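Local structure of putative fructosamine-3-kinase (Thermobifida fusca YX, 3F7W) at residues R15-V20 against V34-G39. The protein is probably a kinase of the fructosamine kinase family, expected to phosphorylate the sugar part of fructosamines or related ketoamines. Residues are numbered along the deposited sequence; the frame is centred on the assembly and turned at random.
Sequences REVAAV and VELADG. With EDO (1,2-ethanediol), chain E.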
loop_
_atom_site.group_PDB
_atom_site.type_symbol
_atom_site.label_atom_id
_atom_site.label_comp_id
_atom_site.label_asym_id
_atom_site.label_seq_id
_atom_site.Cartn_x
_atom_site.Cartn_y
_atom_site.Cartn_z
ATOM N N ARG A 15 14.595 16.282 18.516
ATOM C CA ARG A 15 13.901 16.155 19.796
ATOM C C ARG A 15 14.618 15.142 20.697
ATOM O O ARG A 15 15.160 14.151 20.212
ATOM C CB ARG A 15 12.471 15.679 19.548
ATOM C CG ARG A 15 11.613 16.613 18.686
ATOM C CD ARG A 15 11.087 17.786 19.462
ATOM N NE ARG A 15 10.114 17.351 20.464
ATOM C CZ ARG A 15 8.809 17.166 20.254
ATOM N NH1 ARG A 15 8.268 17.396 19.064
ATOM N NH2 ARG A 15 8.025 16.751 21.249
ATOM N N GLU A 16 14.582 15.383 22.001
ATOM C CA GLU A 16 15.198 14.491 22.987
ATOM C C GLU A 16 14.389 13.195 23.128
ATOM O O GLU A 16 13.170 13.250 23.218
ATOM C CB GLU A 16 15.302 15.209 24.336
ATOM C CG GLU A 16 16.180 14.482 25.325
ATOM C CD GLU A 16 16.200 15.111 26.732
ATOM O OE1 GLU A 16 15.622 16.200 26.940
ATOM O OE2 GLU A 16 16.789 14.472 27.628
ATOM N N VAL A 17 15.069 12.041 23.120
ATOM C CA VAL A 17 14.428 10.714 23.288
ATOM C C VAL A 17 14.496 10.230 24.749
ATOM O O VAL A 17 15.568 10.193 25.346
ATOM C CB VAL A 17 15.048 9.677 22.329
ATOM C CG1 VAL A 17 14.536 8.258 22.620
ATOM C CG2 VAL A 17 14.752 10.071 20.848
ATOM N N ALA A 18 13.345 9.906 25.331
ATOM C CA ALA A 18 13.259 9.430 26.725
ATOM C C ALA A 18 13.243 7.895 26.826
ATOM O O ALA A 18 13.676 7.348 27.836
ATOM C CB ALA A 18 12.029 10.007 27.411
ATOM N N ALA A 19 12.773 7.202 25.793
ATOM C CA ALA A 19 12.654 5.744 25.846
ATOM C C ALA A 19 12.571 5.126 24.465
ATOM O O ALA A 19 12.094 5.773 23.511
ATOM C CB ALA A 19 11.420 5.339 26.688
ATOM N N VAL A 20 13.034 3.875 24.366
ATOM C CA VAL A 20 12.911 3.057 23.161
ATOM C C VAL A 20 12.453 1.641 23.546
ATOM O O VAL A 20 13.047 1.031 24.429
ATOM C CB VAL A 20 14.247 2.915 22.405
ATOM C CG1 VAL A 20 14.060 2.069 21.154
ATOM C CG2 VAL A 20 14.860 4.272 22.059
ATOM N N VAL A 34 9.224 4.703 20.154
ATOM C CA VAL A 34 10.213 5.635 20.722
ATOM C C VAL A 34 9.459 6.797 21.345
ATOM O O VAL A 34 8.619 7.423 20.681
ATOM C CB VAL A 34 11.194 6.162 19.631
ATOM C CG1 VAL A 34 12.136 7.213 20.234
ATOM C CG2 VAL A 34 11.986 4.995 19.038
ATOM N N GLU A 35 9.777 7.104 22.597
ATOM C CA GLU A 35 9.090 8.159 23.320
ATOM C C GLU A 35 10.017 9.335 23.532
ATOM O O GLU A 35 11.153 9.188 24.008
ATOM C CB GLU A 35 8.569 7.639 24.658
ATOM C CG GLU A 35 7.583 8.587 25.335
ATOM C CD GLU A 35 6.967 7.999 26.604
ATOM O OE1 GLU A 35 6.354 6.917 26.516
ATOM O OE2 GLU A 35 7.096 8.624 27.684
ATOM N N LEU A 36 9.537 10.513 23.163
ATOM C CA LEU A 36 10.299 11.746 23.326
ATOM C C LEU A 36 10.169 12.243 24.754
ATOM O O LEU A 36 9.324 11.752 25.507
ATOM C CB LEU A 36 9.774 12.825 22.366
ATOM C CG LEU A 36 9.791 12.446 20.879
ATOM C CD1 LEU A 36 9.364 13.665 20.037
ATOM C CD2 LEU A 36 11.165 11.950 20.440
ATOM N N ALA A 37 10.962 13.259 25.091
ATOM C CA ALA A 37 11.013 13.796 26.460
ATOM C C ALA A 37 9.670 14.291 26.968
ATOM O O ALA A 37 9.410 14.193 28.154
ATOM C CB ALA A 37 12.060 14.896 26.577
ATOM N N ASP A 38 8.826 14.828 26.090
ATOM C CA ASP A 38 7.501 15.317 26.489
ATOM C C ASP A 38 6.410 14.258 26.473
ATOM O O ASP A 38 5.235 14.593 26.605
ATOM C CB ASP A 38 7.079 16.528 25.639
ATOM C CG ASP A 38 6.596 16.151 24.234
ATOM O OD1 ASP A 38 6.796 14.995 23.768
ATOM O OD2 ASP A 38 6.008 17.049 23.587
ATOM N N GLY A 39 6.784 12.987 26.268
ATOM C CA GLY A 39 5.806 11.908 26.199
ATOM C C GLY A 39 5.352 11.553 24.798
ATOM O O GLY A 39 4.676 10.544 24.618
HETATM C C1 EDO E . 4.293 16.272 18.854
HETATM O O1 EDO E . 5.431 16.212 19.702
HETATM C C2 EDO E . 4.361 17.430 17.865
HETATM O O2 EDO E . 5.242 18.459 18.291
#
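Val17 and Val34 meet through their CG1 methyls, 3.5 Å apart, at the apolar centre of a beta hairpin in the kinase-like N-terminal lobe; its strand 17-26 forms the outer edge of the five-stranded antiparallel sheet and 29-36 is next to it. In each valine CG1, anti to the backbone N, is the methyl that reaches across, and the two side chains cross at about a right angle. Val20 lies alongside Val34 on the same face, where helix 3-13 packs on Val17 and Val20. Leu36 CD2 extends this patch, 4.1 Å from Val17 CG2.

A classic beta bulge interrupts the pairing: Ala18 and Ala19 both face Glu35, whose O accepts from Ala18 N at 2.7 Å and from Ala19 N at 3.1 Å. Both donors lie in its carbonyl plane. The return bond, Glu35 N to Ala19 O, is nearly straight (165° at the hydrogen). Past the bulge, Ala37 N donates to Glu16 O from above the carbonyl plane, where the type I turn 36-39 begins.

At the outer edge, Leu36 CD1 sits over the centre of the Arg15 guanidinium, 3.6 Å from Arg15 CZ. Asp38, whose OD1 is hydrogen-bonded to Thr40 OG1, approaches that group's edge with the carboxylate and guanidinium planes nearly perpendicular (88°), and Arg15 NH2 forms a salt bridge to Asp38 OD2 at 3.1 Å. A 1,2-ethanediol, probably from the crystallisation liquor, occupies the edge too, its O1 accepting from both Arg15 NH1 and NH2.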